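Local coordinates for Lmo0131 protein (Listeria monocytogenes, PDB 4Q6J) that is not functionally characterised but, as an EAL-domain protein with a TIM-barrel fold, probably acts as a phosphodiesterase on cyclic di-GMP, at residues 13-18 with 63-68; 37-42 with 91-96; 97-102 with 136-141; 215-220 with 233-238. All coordinates share one frame; numbering follows the deposited sequence.

Contact 1: residues 13-18 with 63-68; sequences DAIRRN and LNATRE
A chi1 of -76° in Ile15 places CG1 beside the backbone N and carries CG2 round to the side opposite that N, where it faces Leu63 and Ala65. There CG2 lies 3.7 Å from Leu63 CD1 and equally 3.7 Å from Ala65 CB, touching two apolar partners at once. Leu63, whose CG points away from its carbonyl carbon (chi1 -86°), divides its two methyls. CD1 meets Ile15 and also sits 4.3 Å above the Arg16 guanidinium plane, over its centre, whereas CD2 comes to 3.5 Å from Arg16 NH2. Arg16 reaches this position through a chain bent at chi2, and the two side chains cross at roughly a right angle. Further along, Asn18 lies against CB and CG of Glu68, again crossing at about a right angle.

The contact joins the end of helix 8-16 to the turn between helices 53-62 and 66-83. At that turn Asn64, with positive phi, is the C-prime residue of a Schellman motif. Ile15 also packs on Ile60 and Leu44, and Arg16 on Leu184 of the third subunit.

No hydrogen bond crosses between 13-18 and 63-68. Cohesion is therefore largely apolar, with the guanidinium contributing its flat face to Leu63.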
loop_
_atom_site.group_PDB
_atom_site.type_symbol
_atom_site.label_atom_id
_atom_site.label_comp_id
_atom_site.label_asym_id
_atom_site.label_seq_id
_atom_site.Cartn_x
_atom_site.Cartn_y
_atom_site.Cartn_z
ATOM N N ASP B 13 7.540 1.092 -28.298
ATOM C CA ASP B 13 8.530 0.713 -29.295
ATOM C C ASP B 13 9.946 1.069 -28.844
ATOM O O ASP B 13 10.897 0.370 -29.182
ATOM C CB ASP B 13 8.221 1.312 -30.659
ATOM C CG ASP B 13 8.796 0.481 -31.794
ATOM O OD1 ASP B 13 9.268 -0.651 -31.529
ATOM O OD2 ASP B 13 8.763 0.950 -32.951
ATOM N N ALA B 14 10.091 2.139 -28.068
ATOM C CA ALA B 14 11.409 2.488 -27.547
ATOM C C ALA B 14 11.886 1.445 -26.522
ATOM O O ALA B 14 13.016 1.026 -26.514
ATOM C CB ALA B 14 11.389 3.864 -26.956
ATOM N N ILE B 15 10.993 1.018 -25.659
ATOM C CA ILE B 15 11.286 -0.044 -24.717
ATOM C C ILE B 15 11.686 -1.369 -25.415
ATOM O O ILE B 15 12.540 -2.114 -24.933
ATOM C CB ILE B 15 10.067 -0.266 -23.847
ATOM C CG1 ILE B 15 9.951 0.840 -22.821
ATOM C CG2 ILE B 15 10.149 -1.558 -23.154
ATOM C CD1 ILE B 15 8.635 0.864 -22.194
ATOM N N ARG B 16 11.072 -1.661 -26.554
ATOM C CA ARG B 16 11.427 -2.849 -27.347
ATOM C C ARG B 16 12.783 -2.728 -28.047
ATOM O O ARG B 16 13.513 -3.711 -28.175
ATOM C CB ARG B 16 10.335 -3.165 -28.369
ATOM C CG ARG B 16 9.062 -3.657 -27.717
ATOM C CD ARG B 16 8.347 -4.692 -28.556
ATOM N NE ARG B 16 7.066 -5.067 -27.969
ATOM C CZ ARG B 16 5.948 -4.385 -28.158
ATOM N NH1 ARG B 16 5.965 -3.290 -28.903
ATOM N NH2 ARG B 16 4.819 -4.789 -27.606
ATOM N N ARG B 17 13.112 -1.520 -28.500
ATOM C CA ARG B 17 14.446 -1.236 -29.008
ATOM C C ARG B 17 15.515 -1.243 -27.899
ATOM O O ARG B 17 16.693 -1.069 -28.191
ATOM C CB ARG B 17 14.479 0.114 -29.725
ATOM C CG ARG B 17 13.493 0.265 -30.876
ATOM C CD ARG B 17 13.272 1.754 -31.210
ATOM N NE ARG B 17 12.055 2.039 -31.986
ATOM C CZ ARG B 17 11.223 3.053 -31.736
ATOM N NH1 ARG B 17 11.465 3.881 -30.721
ATOM N NH2 ARG B 17 10.147 3.243 -32.496
ATOM N N ASN B 18 15.112 -1.452 -26.642
ATOM C CA ASN B 18 16.011 -1.306 -25.488
ATOM C C ASN B 18 16.740 0.016 -25.563
ATOM O O ASN B 18 17.958 0.119 -25.369
ATOM C CB ASN B 18 17.008 -2.459 -25.374
ATOM C CG ASN B 18 16.543 -3.528 -24.403
ATOM O OD1 ASN B 18 16.031 -3.218 -23.326
ATOM N ND2 ASN B 18 16.704 -4.790 -24.786
ATOM N N LEU B 63 5.249 -4.588 -20.193
ATOM C CA LEU B 63 6.009 -5.198 -21.264
ATOM C C LEU B 63 7.037 -6.180 -20.683
ATOM O O LEU B 63 7.855 -6.719 -21.419
ATOM C CB LEU B 63 6.683 -4.128 -22.142
ATOM C CG LEU B 63 5.918 -3.484 -23.304
ATOM C CD1 LEU B 63 6.854 -2.721 -24.229
ATOM C CD2 LEU B 63 5.141 -4.529 -24.094
ATOM N N ASN B 64 6.934 -6.429 -19.376
ATOM C CA ASN B 64 7.901 -7.233 -18.609
ATOM C C ASN B 64 9.371 -6.986 -19.008
ATOM O O ASN B 64 10.148 -7.922 -19.208
ATOM C CB ASN B 64 7.528 -8.735 -18.590
ATOM C CG ASN B 64 6.274 -9.039 -17.731
ATOM O OD1 ASN B 64 6.370 -9.395 -16.544
ATOM N ND2 ASN B 64 5.097 -8.918 -18.341
ATOM N N ALA B 65 9.724 -5.705 -19.114
ATOM C CA ALA B 65 11.056 -5.261 -19.559
ATOM C C ALA B 65 12.006 -4.827 -18.423
ATOM O O ALA B 65 13.116 -4.351 -18.670
ATOM C CB ALA B 65 10.917 -4.129 -20.593
ATOM N N THR B 66 11.575 -5.044 -17.188
ATOM C CA THR B 66 12.322 -4.597 -16.026
ATOM C C THR B 66 13.717 -5.213 -16.011
ATOM O O THR B 66 14.646 -4.582 -15.575
ATOM C CB THR B 66 11.627 -4.878 -14.661
ATOM O OG1 THR B 66 11.193 -6.227 -14.591
ATOM C CG2 THR B 66 10.448 -3.954 -14.431
ATOM N N ARG B 67 13.853 -6.448 -16.472
ATOM C CA ARG B 67 15.146 -7.086 -16.431
ATOM C C ARG B 67 16.133 -6.441 -17.398
ATOM O O ARG B 67 17.275 -6.168 -17.011
ATOM C CB ARG B 67 15.046 -8.579 -16.656
ATOM C CG ARG B 67 16.401 -9.259 -16.553
ATOM C CD ARG B 67 17.175 -8.903 -15.299
ATOM N NE ARG B 67 18.513 -9.468 -15.395
ATOM C CZ ARG B 67 18.853 -10.690 -14.985
ATOM N NH1 ARG B 67 17.973 -11.489 -14.396
ATOM N NH2 ARG B 67 20.094 -11.115 -15.150
ATOM N N GLU B 68 15.679 -6.206 -18.631
ATOM C CA GLU B 68 16.438 -5.496 -19.664
ATOM C C GLU B 68 16.962 -4.162 -19.145
ATOM O O GLU B 68 18.111 -3.793 -19.355
ATOM C CB GLU B 68 15.544 -5.210 -20.884
ATOM C CG GLU B 68 15.312 -6.403 -21.815
ATOM C CD GLU B 68 13.996 -7.137 -21.571
ATOM O OE1 GLU B 68 13.516 -7.772 -22.522
ATOM O OE2 GLU B 68 13.456 -7.106 -20.441
#

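Contact 2: residues 37-42 with 91-96; sequences GFEGLV and SINIPA
Strands 35-45 and 89-95 run parallel at Glu39 and Ser91, whose bridge sets their CA atoms 4.9 Å apart. The axes of 37-42 and 91-95 approach to 5.0 Å with 39° between their directions. Between 37-42 and 91-96 two direct bonds form; Phe38 also pairs with Ser89, earlier on the same strand. Ser91 N donates to Phe38 O at 3.0 Å, in the carbonyl plane and fairly straight (159°). Gly40 N then donates to Ser91 O over the same 3.0 Å, but more bent.

Past this bridge, water replaces the missing direct bonds. Water 2 accepts from Asn93 N at 3.1 Å and donates to Gly40 O at 2.9 Å. Water 1 donates to the same carbonyl and accepts from Ser91 OG at 2.8 Å, so Gly40 O receives two water protons.

Among the side chains, Ser91 OG lies 3.2 Å from Glu39 CA, beside the base of the glutamate. Glu39 holds CG anti to its backbone N (chi1 175°) and stays extended, and its side chain crosses that of Asn93 at about a right angle. Gln232 donates to Glu39 OE1, and Glu125 on strand 122-127 adjoins both Glu39 and Asn93.

Glu39-Gly40-Leu41 occupies the place of the EAL signature, whose glutamate is a metal ligand in active relatives, as is an asparagine on the strand corresponding to 89-95. The geometry is consistent with such a site at this end of the barrel: where the strands part, polar side chains and ordered water take over from backbone pairing.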
loop_
_atom_site.group_PDB
_atom_site.type_symbol
_atom_site.label_atom_id
_atom_site.label_comp_id
_atom_site.label_asym_id
_atom_site.label_seq_id
_atom_site.Cartn_x
_atom_site.Cartn_y
_atom_site.Cartn_z
ATOM N N GLY B 37 31.325 11.610 -6.890
ATOM C CA GLY B 37 30.683 10.539 -7.631
ATOM C C GLY B 37 29.374 10.986 -8.238
ATOM O O GLY B 37 29.041 12.158 -8.208
ATOM N N PHE B 38 28.629 10.044 -8.795
ATOM C CA PHE B 38 27.391 10.368 -9.504
ATOM C C PHE B 38 26.301 9.401 -9.128
ATOM O O PHE B 38 26.567 8.242 -8.815
ATOM C CB PHE B 38 27.596 10.295 -11.027
ATOM C CG PHE B 38 28.770 11.118 -11.521
ATOM C CD1 PHE B 38 30.042 10.574 -11.568
ATOM C CD2 PHE B 38 28.603 12.444 -11.901
ATOM C CE1 PHE B 38 31.123 11.342 -11.999
ATOM C CE2 PHE B 38 29.676 13.212 -12.331
ATOM C CZ PHE B 38 30.922 12.664 -12.376
ATOM N N GLU B 39 25.062 9.876 -9.179
ATOM C CA GLU B 39 23.922 8.961 -9.227
ATOM C C GLU B 39 23.502 8.651 -10.685
ATOM O O GLU B 39 23.220 9.570 -11.477
ATOM C CB GLU B 39 22.712 9.498 -8.489
ATOM C CG GLU B 39 21.563 8.522 -8.710
ATOM C CD GLU B 39 20.271 8.951 -8.126
ATOM O OE1 GLU B 39 20.224 10.038 -7.527
ATOM O OE2 GLU B 39 19.297 8.192 -8.257
ATOM N N GLY B 40 23.439 7.365 -11.030
ATOM C CA GLY B 40 23.017 6.982 -12.356
ATOM C C GLY B 40 21.506 7.001 -12.375
ATOM O O GLY B 40 20.859 6.465 -11.485
ATOM N N LEU B 41 20.942 7.624 -13.393
ATOM C CA LEU B 41 19.505 7.765 -13.471
ATOM C C LEU B 41 19.075 7.371 -14.859
ATOM O O LEU B 41 19.405 8.074 -15.786
ATOM C CB LEU B 41 19.148 9.215 -13.216
ATOM C CG LEU B 41 19.290 9.613 -11.757
ATOM C CD1 LEU B 41 19.327 11.132 -11.560
ATOM C CD2 LEU B 41 18.146 8.978 -10.978
ATOM N N VAL B 42 18.358 6.255 -15.000
ATOM C CA VAL B 42 17.954 5.776 -16.322
ATOM C C VAL B 42 16.970 6.730 -17.010
ATOM O O VAL B 42 16.144 7.370 -16.363
ATOM C CB VAL B 42 17.369 4.341 -16.285
ATOM C CG1 VAL B 42 15.892 4.361 -15.911
ATOM C CG2 VAL B 42 17.592 3.636 -17.605
ATOM N N SER B 91 26.393 5.258 -8.726
ATOM C CA SER B 91 25.331 4.399 -8.177
ATOM C C SER B 91 24.342 3.926 -9.241
ATOM O O SER B 91 24.143 4.609 -10.246
ATOM C CB SER B 91 24.566 5.092 -7.050
ATOM O OG SER B 91 23.883 6.206 -7.543
ATOM N N ILE B 92 23.737 2.758 -9.003
ATOM C CA ILE B 92 22.607 2.276 -9.791
ATOM C C ILE B 92 21.434 1.964 -8.877
ATOM O O ILE B 92 21.610 1.452 -7.774
ATOM C CB ILE B 92 22.927 1.007 -10.623
ATOM C CG1 ILE B 92 23.319 -0.153 -9.722
ATOM C CG2 ILE B 92 24.024 1.280 -11.640
ATOM C CD1 ILE B 92 23.830 -1.337 -10.498
ATOM N N ASN B 93 20.240 2.283 -9.355
ATOM C CA ASN B 93 19.032 2.046 -8.606
ATOM C C ASN B 93 18.577 0.636 -8.831
ATOM O O ASN B 93 18.330 0.233 -9.968
ATOM C CB ASN B 93 17.949 3.018 -9.060
ATOM C CG ASN B 93 18.270 4.430 -8.682
ATOM O OD1 ASN B 93 19.050 4.674 -7.764
ATOM N ND2 ASN B 93 17.696 5.369 -9.387
ATOM N N ILE B 94 18.477 -0.127 -7.756
ATOM C CA ILE B 94 17.943 -1.466 -7.857
ATOM C C ILE B 94 16.788 -1.580 -6.886
ATOM O O ILE B 94 16.946 -1.364 -5.694
ATOM C CB ILE B 94 18.985 -2.515 -7.516
ATOM C CG1 ILE B 94 20.161 -2.400 -8.482
ATOM C CG2 ILE B 94 18.381 -3.906 -7.613
ATOM C CD1 ILE B 94 21.271 -3.310 -8.167
ATOM N N PRO B 95 15.604 -1.880 -7.405
ATOM C CA PRO B 95 14.395 -2.079 -6.606
ATOM C C PRO B 95 14.588 -3.134 -5.528
ATOM O O PRO B 95 15.283 -4.122 -5.748
ATOM C CB PRO B 95 13.390 -2.592 -7.637
ATOM C CG PRO B 95 13.873 -2.090 -8.931
ATOM C CD PRO B 95 15.362 -2.090 -8.838
ATOM N N ALA B 96 13.961 -2.917 -4.379
ATOM C CA ALA B 96 14.050 -3.850 -3.270
ATOM C C ALA B 96 13.770 -5.316 -3.678
ATOM O O ALA B 96 14.469 -6.209 -3.250
ATOM C CB ALA B 96 13.141 -3.402 -2.145
HETATM O O HOH W 1 21.490 5.164 -8.683
HETATM O O HOH W 2 19.953 3.763 -12.027
#

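Contact 3: residues 97-102 with 136-141; sequences HYVASS and AIADKN. With ACY (acetic acid), chain S.
Ala100 and Ala138 mark the tight half of this contact, their CA atoms only 4.1 Å apart, so that small methyl groups let two backbones come almost into touch. Val99 CG1 adds apolar packing at 4.3 Å from Ala138 CB. Beside them, Asn141 ND2 donates to Val99 O at 2.7 Å with an N-H...O angle of 158°. The acceptor lies near the amide plane, while the donor is tilted 24° from the carbonyl plane. Asn141 points CG away from its own carbonyl carbon (chi1 -76°), which directs the amide from helix 136-146 onto the end of helix 96-99.

The other half is looser and wetter. Ile137, an exposed residue, rests CG2 3.5 Å from Ser102 OG, and water 3 bridges the remaining polar ends, donating to Asn141 OD1 at 2.7 Å and lying 3.2 Å from Ser102 OG. Ser101, the N-cap of helix 102-115, bonds through OG to Tyr104 N and donates to acetic acid OXT at 2.6 Å. That acetic acid molecule, probably from the crystallisation liquor, is also held by Thr103 of the second subunit.

Asn141 thus spends both ends of its amide: one N-H of ND2 on the Val99 carbonyl, OD1 on water. These two partners hold the amide's rotation, and the bond to Val99 O ties the two helices where the alanines meet, while solvent completes the outer edge.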
loop_
_atom_site.group_PDB
_atom_site.type_symbol
_atom_site.label_atom_id
_atom_site.label_comp_id
_atom_site.label_asym_id
_atom_site.label_seq_id
_atom_site.Cartn_x
_atom_site.Cartn_y
_atom_site.Cartn_z
ATOM N N HIS B 97 12.740 -5.528 -4.495
ATOM C CA HIS B 97 12.428 -6.840 -5.096
ATOM C C HIS B 97 13.634 -7.540 -5.728
ATOM O O HIS B 97 13.849 -8.730 -5.532
ATOM C CB HIS B 97 11.309 -6.698 -6.153
ATOM C CG HIS B 97 11.190 -7.873 -7.093
ATOM N ND1 HIS B 97 10.532 -9.040 -6.757
ATOM C CD2 HIS B 97 11.639 -8.051 -8.359
ATOM C CE1 HIS B 97 10.596 -9.887 -7.768
ATOM N NE2 HIS B 97 11.261 -9.314 -8.754
ATOM N N TYR B 98 14.395 -6.780 -6.509
ATOM C CA TYR B 98 15.603 -7.277 -7.169
ATOM C C TYR B 98 16.745 -7.562 -6.174
ATOM O O TYR B 98 17.450 -8.537 -6.307
ATOM C CB TYR B 98 16.079 -6.264 -8.194
ATOM C CG TYR B 98 15.607 -6.542 -9.577
ATOM C CD1 TYR B 98 16.385 -7.259 -10.458
ATOM C CD2 TYR B 98 14.379 -6.098 -10.009
ATOM C CE1 TYR B 98 15.953 -7.533 -11.722
ATOM C CE2 TYR B 98 13.936 -6.364 -11.283
ATOM C CZ TYR B 98 14.735 -7.090 -12.129
ATOM O OH TYR B 98 14.318 -7.387 -13.392
ATOM N N VAL B 99 16.909 -6.700 -5.172
ATOM C CA VAL B 99 17.914 -6.929 -4.150
ATOM C C VAL B 99 17.623 -8.219 -3.368
ATOM O O VAL B 99 18.535 -8.936 -2.958
ATOM C CB VAL B 99 18.073 -5.703 -3.212
ATOM C CG1 VAL B 99 19.034 -6.015 -2.074
ATOM C CG2 VAL B 99 18.559 -4.477 -4.003
ATOM N N ALA B 100 16.342 -8.527 -3.212
ATOM C CA ALA B 100 15.930 -9.689 -2.436
ATOM C C ALA B 100 15.870 -10.959 -3.268
ATOM O O ALA B 100 15.568 -12.027 -2.744
ATOM C CB ALA B 100 14.596 -9.438 -1.774
ATOM N N SER B 101 16.138 -10.829 -4.564
ATOM C CA SER B 101 16.222 -11.966 -5.479
ATOM C C SER B 101 17.640 -12.536 -5.538
ATOM O O SER B 101 18.548 -11.908 -6.045
ATOM C CB SER B 101 15.779 -11.576 -6.898
ATOM O OG SER B 101 16.088 -12.588 -7.837
ATOM N N SER B 102 17.818 -13.740 -5.029
ATOM C CA SER B 102 19.128 -14.341 -5.068
ATOM C C SER B 102 19.509 -14.604 -6.496
ATOM O O SER B 102 20.655 -14.476 -6.855
ATOM C CB SER B 102 19.167 -15.626 -4.266
ATOM O OG SER B 102 18.890 -15.323 -2.928
ATOM N N ALA B 136 16.260 -10.986 5.630
ATOM C CA ALA B 136 17.449 -11.825 5.738
ATOM C C ALA B 136 18.076 -12.217 4.392
ATOM O O ALA B 136 19.301 -12.233 4.266
ATOM C CB ALA B 136 17.163 -13.038 6.548
ATOM N N ILE B 137 17.248 -12.551 3.401
ATOM C CA ILE B 137 17.744 -12.895 2.064
ATOM C C ILE B 137 18.384 -11.676 1.412
ATOM O O ILE B 137 19.486 -11.757 0.878
ATOM C CB ILE B 137 16.647 -13.401 1.116
ATOM C CG1 ILE B 137 15.792 -14.459 1.804
ATOM C CG2 ILE B 137 17.262 -13.999 -0.126
ATOM C CD1 ILE B 137 16.514 -15.752 2.027
ATOM N N ALA B 138 17.692 -10.546 1.458
ATOM C CA ALA B 138 18.244 -9.306 0.960
ATOM C C ALA B 138 19.602 -9.025 1.623
ATOM O O ALA B 138 20.571 -8.697 0.953
ATOM C CB ALA B 138 17.286 -8.202 1.224
ATOM N N ASP B 139 19.652 -9.164 2.945
ATOM C CA ASP B 139 20.848 -8.934 3.736
ATOM C C ASP B 139 21.998 -9.765 3.186
ATOM O O ASP B 139 23.054 -9.241 2.880
ATOM C CB ASP B 139 20.539 -9.317 5.176
ATOM C CG ASP B 139 21.648 -8.983 6.123
ATOM O OD1 ASP B 139 22.547 -8.200 5.744
ATOM O OD2 ASP B 139 21.596 -9.504 7.263
ATOM N N LYS B 140 21.755 -11.062 3.014
ATOM C CA LYS B 140 22.728 -11.979 2.398
ATOM C C LYS B 140 23.166 -11.664 0.960
ATOM O O LYS B 140 24.336 -11.738 0.644
ATOM C CB LYS B 140 22.195 -13.410 2.462
ATOM C CG LYS B 140 23.194 -14.464 2.005
ATOM C CD LYS B 140 23.003 -15.772 2.758
ATOM C CE LYS B 140 24.267 -16.638 2.704
ATOM N NZ LYS B 140 25.415 -16.120 3.532
ATOM N N ASN B 141 22.208 -11.332 0.107
ATOM C CA ASN B 141 22.458 -10.883 -1.259
ATOM C C ASN B 141 23.432 -9.710 -1.308
ATOM O O ASN B 141 24.400 -9.730 -2.055
ATOM C CB ASN B 141 21.137 -10.502 -1.947
ATOM C CG ASN B 141 20.356 -11.701 -2.367
ATOM O OD1 ASN B 141 20.888 -12.787 -2.396
ATOM N ND2 ASN B 141 19.097 -11.522 -2.696
HETATM C C ACY S . 13.993 -15.501 -8.103
HETATM O O ACY S . 14.437 -16.639 -7.923
HETATM O OXT ACY S . 14.404 -14.532 -7.450
HETATM C CH3 ACY S . 12.912 -15.277 -9.110
HETATM O O HOH W 3 21.623 -15.106 -1.196
#

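Contact 4: residues 215-220 with 233-238; sequences EDMEQV and GYYFSR. With EDO (1,2-ethanediol), chain R; EDO (1,2-ethanediol), chain L.
Tyr235 lays its ring against the start of helix 217-225, a helix opened by a capping box of Asp216 and Gln219. Asp216 C stands 4.1 Å above one face of that ring, offset toward the rim, and Tyr235 CB approaches Glu215 O to 3.4 Å. Met217, present as selenomethionine, makes a Met-aromatic contact: SE is 5.1 Å from the ring centroid, oblique at 58° off the normal. Val220 CG2 touches both Tyr235 and Phe236, and Phe231 on strand 230-231 backs these last two apolar residues, Val220 and Phe236. Glu215 belongs to the same first shell, bending at chi2 to bring OE2 against Tyr234 CB.

Further out, a 1,2-ethanediol, probably from the crystallisation liquor, bridges this last pair: its O1 donates to Glu215 OE2 at 2.6 Å and accepts from Tyr234 N at 2.8 Å. Ser8 and Thr9 of the third subunit bond to the same carboxylate, and Asp5 of that subunit receives Tyr234 OH, so this surface belongs to a subunit interface. The turn carrying both tyrosines is fixed from within by Gly233 O, which accepts from Phe236 N and Ser237 N.

Behind the first shell the capping box holds the first turn of the helix. Gln219 N donates to Asp216 OD1 at 2.9 Å, nearly along the C-O axis. In return, Gln219 OE1 accepts twice, from Glu215 N at 2.9 Å and from Asp216 N at 3.2 Å.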
loop_
_atom_site.group_PDB
_atom_site.type_symbol
_atom_site.label_atom_id
_atom_site.label_comp_id
_atom_site.label_asym_id
_atom_site.label_seq_id
_atom_site.Cartn_x
_atom_site.Cartn_y
_atom_site.Cartn_z
ATOM N N GLU B 215 18.841 22.830 -3.278
ATOM C CA GLU B 215 18.501 23.841 -4.256
ATOM C C GLU B 215 19.219 25.181 -4.052
ATOM O O GLU B 215 19.436 25.916 -5.014
ATOM C CB GLU B 215 16.985 24.022 -4.284
ATOM C CG GLU B 215 16.251 22.757 -4.700
ATOM C CD GLU B 215 15.787 22.780 -6.142
ATOM O OE1 GLU B 215 15.466 23.877 -6.641
ATOM O OE2 GLU B 215 15.727 21.709 -6.773
ATOM N N ASP B 216 19.601 25.512 -2.818
ATOM C CA ASP B 216 20.180 26.838 -2.570
ATOM C C ASP B 216 21.261 26.875 -1.492
ATOM O O ASP B 216 21.409 25.945 -0.709
ATOM C CB ASP B 216 19.090 27.892 -2.319
ATOM C CG ASP B 216 18.367 27.727 -0.976
ATOM O OD1 ASP B 216 18.946 27.297 0.020
ATOM O OD2 ASP B 216 17.189 28.082 -0.900
HETATM N N MSE B 217 22.004 27.970 -1.470
HETATM C CA MSE B 217 23.140 28.105 -0.579
HETATM C C MSE B 217 22.744 28.135 0.918
HETATM O O MSE B 217 23.483 27.688 1.748
HETATM C CB MSE B 217 23.978 29.335 -0.992
HETATM C CG MSE B 217 25.319 29.487 -0.264
HETATM SE SE MSE B 217 26.558 28.011 -0.549
HETATM C CE MSE B 217 27.173 27.820 1.273
ATOM N N GLU B 218 21.564 28.659 1.241
ATOM C CA GLU B 218 21.118 28.679 2.627
ATOM C C GLU B 218 20.925 27.252 3.160
ATOM O O GLU B 218 21.228 26.967 4.325
ATOM C CB GLU B 218 19.847 29.526 2.802
ATOM C CG GLU B 218 20.079 31.035 2.665
ATOM C CD GLU B 218 18.823 31.900 2.902
ATOM O OE1 GLU B 218 17.913 31.485 3.653
ATOM O OE2 GLU B 218 18.759 33.019 2.338
ATOM N N GLN B 219 20.434 26.359 2.299
ATOM C CA GLN B 219 20.388 24.938 2.622
ATOM C C GLN B 219 21.780 24.382 2.840
ATOM O O GLN B 219 21.989 23.639 3.788
ATOM C CB GLN B 219 19.706 24.130 1.521
ATOM C CG GLN B 219 18.191 24.078 1.647
ATOM C CD GLN B 219 17.526 23.501 0.411
ATOM O OE1 GLN B 219 17.919 23.777 -0.720
ATOM N NE2 GLN B 219 16.517 22.688 0.627
ATOM N N VAL B 220 22.715 24.714 1.957
ATOM C CA VAL B 220 24.078 24.235 2.098
ATOM C C VAL B 220 24.680 24.614 3.447
ATOM O O VAL B 220 25.315 23.808 4.136
ATOM C CB VAL B 220 24.965 24.761 0.984
ATOM C CG1 VAL B 220 26.437 24.406 1.264
ATOM C CG2 VAL B 220 24.499 24.191 -0.351
ATOM N N GLY B 233 21.694 17.941 -5.983
ATOM C CA GLY B 233 20.514 18.714 -6.284
ATOM C C GLY B 233 20.808 19.760 -7.318
ATOM O O GLY B 233 21.953 19.934 -7.708
ATOM N N TYR B 234 19.767 20.473 -7.726
ATOM C CA TYR B 234 19.850 21.469 -8.788
ATOM C C TYR B 234 20.969 22.508 -8.590
ATOM O O TYR B 234 21.576 22.987 -9.556
ATOM C CB TYR B 234 18.484 22.164 -8.978
ATOM C CG TYR B 234 18.268 22.626 -10.387
ATOM C CD1 TYR B 234 17.821 21.746 -11.366
ATOM C CD2 TYR B 234 18.543 23.940 -10.756
ATOM C CE1 TYR B 234 17.642 22.170 -12.667
ATOM C CE2 TYR B 234 18.362 24.373 -12.062
ATOM C CZ TYR B 234 17.916 23.487 -13.011
ATOM O OH TYR B 234 17.732 23.925 -14.312
ATOM N N TYR B 235 21.248 22.843 -7.337
ATOM C CA TYR B 235 22.225 23.881 -7.002
ATOM C C TYR B 235 23.609 23.569 -7.564
ATOM O O TYR B 235 24.417 24.471 -7.859
ATOM C CB TYR B 235 22.304 24.073 -5.484
ATOM C CG TYR B 235 23.223 25.199 -5.054
ATOM C CD1 TYR B 235 22.850 26.525 -5.219
ATOM C CD2 TYR B 235 24.463 24.941 -4.480
ATOM C CE1 TYR B 235 23.688 27.562 -4.835
ATOM C CE2 TYR B 235 25.315 25.967 -4.098
ATOM C CZ TYR B 235 24.920 27.283 -4.277
ATOM O OH TYR B 235 25.744 28.334 -3.904
ATOM N N PHE B 236 23.878 22.283 -7.704
ATOM C CA PHE B 236 25.120 21.834 -8.281
ATOM C C PHE B 236 24.879 21.456 -9.732
ATOM O O PHE B 236 25.439 22.091 -10.639
ATOM C CB PHE B 236 25.689 20.710 -7.432
ATOM C CG PHE B 236 25.970 21.146 -6.025
ATOM C CD1 PHE B 236 27.074 21.924 -5.748
ATOM C CD2 PHE B 236 25.081 20.861 -4.993
ATOM C CE1 PHE B 236 27.330 22.372 -4.460
ATOM C CE2 PHE B 236 25.324 21.310 -3.696
ATOM C CZ PHE B 236 26.455 22.058 -3.427
ATOM N N SER B 237 24.017 20.468 -9.963
ATOM C CA SER B 237 23.674 20.076 -11.341
ATOM C C SER B 237 22.451 19.150 -11.444
ATOM O O SER B 237 22.358 18.162 -10.717
ATOM C CB SER B 237 24.880 19.403 -12.024
ATOM O OG SER B 237 24.641 19.160 -13.402
ATOM N N ARG B 238 21.528 19.464 -12.355
ATOM C CA ARG B 238 20.527 18.500 -12.783
ATOM C C ARG B 238 21.230 17.242 -13.327
ATOM O O ARG B 238 22.425 17.272 -13.623
ATOM C CB ARG B 238 19.692 19.120 -13.889
ATOM C CG ARG B 238 20.506 19.565 -15.092
ATOM C CD ARG B 238 19.746 20.581 -15.928
ATOM N NE ARG B 238 19.396 20.037 -17.236
ATOM C CZ ARG B 238 20.050 20.293 -18.367
ATOM N NH1 ARG B 238 21.098 21.098 -18.360
ATOM N NH2 ARG B 238 19.656 19.741 -19.511
HETATM C C1 EDO R . 21.544 22.829 -12.654
HETATM O O1 EDO R . 21.400 22.330 -13.981
HETATM C C2 EDO R . 22.253 24.166 -12.774
HETATM O O2 EDO R . 22.528 24.718 -11.485
HETATM C C1 EDO L . 16.386 18.959 -7.541
HETATM O O1 EDO L . 17.285 19.691 -6.705
HETATM C C2 EDO L . 16.892 17.561 -7.813
HETATM O O2 EDO L . 18.098 17.594 -8.573
#

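In the fold
From the N terminus, contact 1 brings helix 8-16 back against the start of helix 66-83, closing a loop that contains strand 35-45. Contact 2 starts on that strand and ends on strand 89-95, so the two loops cross, their segments alternating along the chain. Contact 3 comes next, since helix 96-99 follows strand 89-95 directly, and it reaches helix 136-146; Ile94 and Val99 join it to contact 2. Tyr98 OH of contact 3 also packs on Arg67 CA of contact 1, at 3.2 Å. Contact 4 closes a short separate loop, tying the start of helix 217-225 to the segment after strand 230-231; its centre lies about 34 Å from that of contact 3, across the chain's centre.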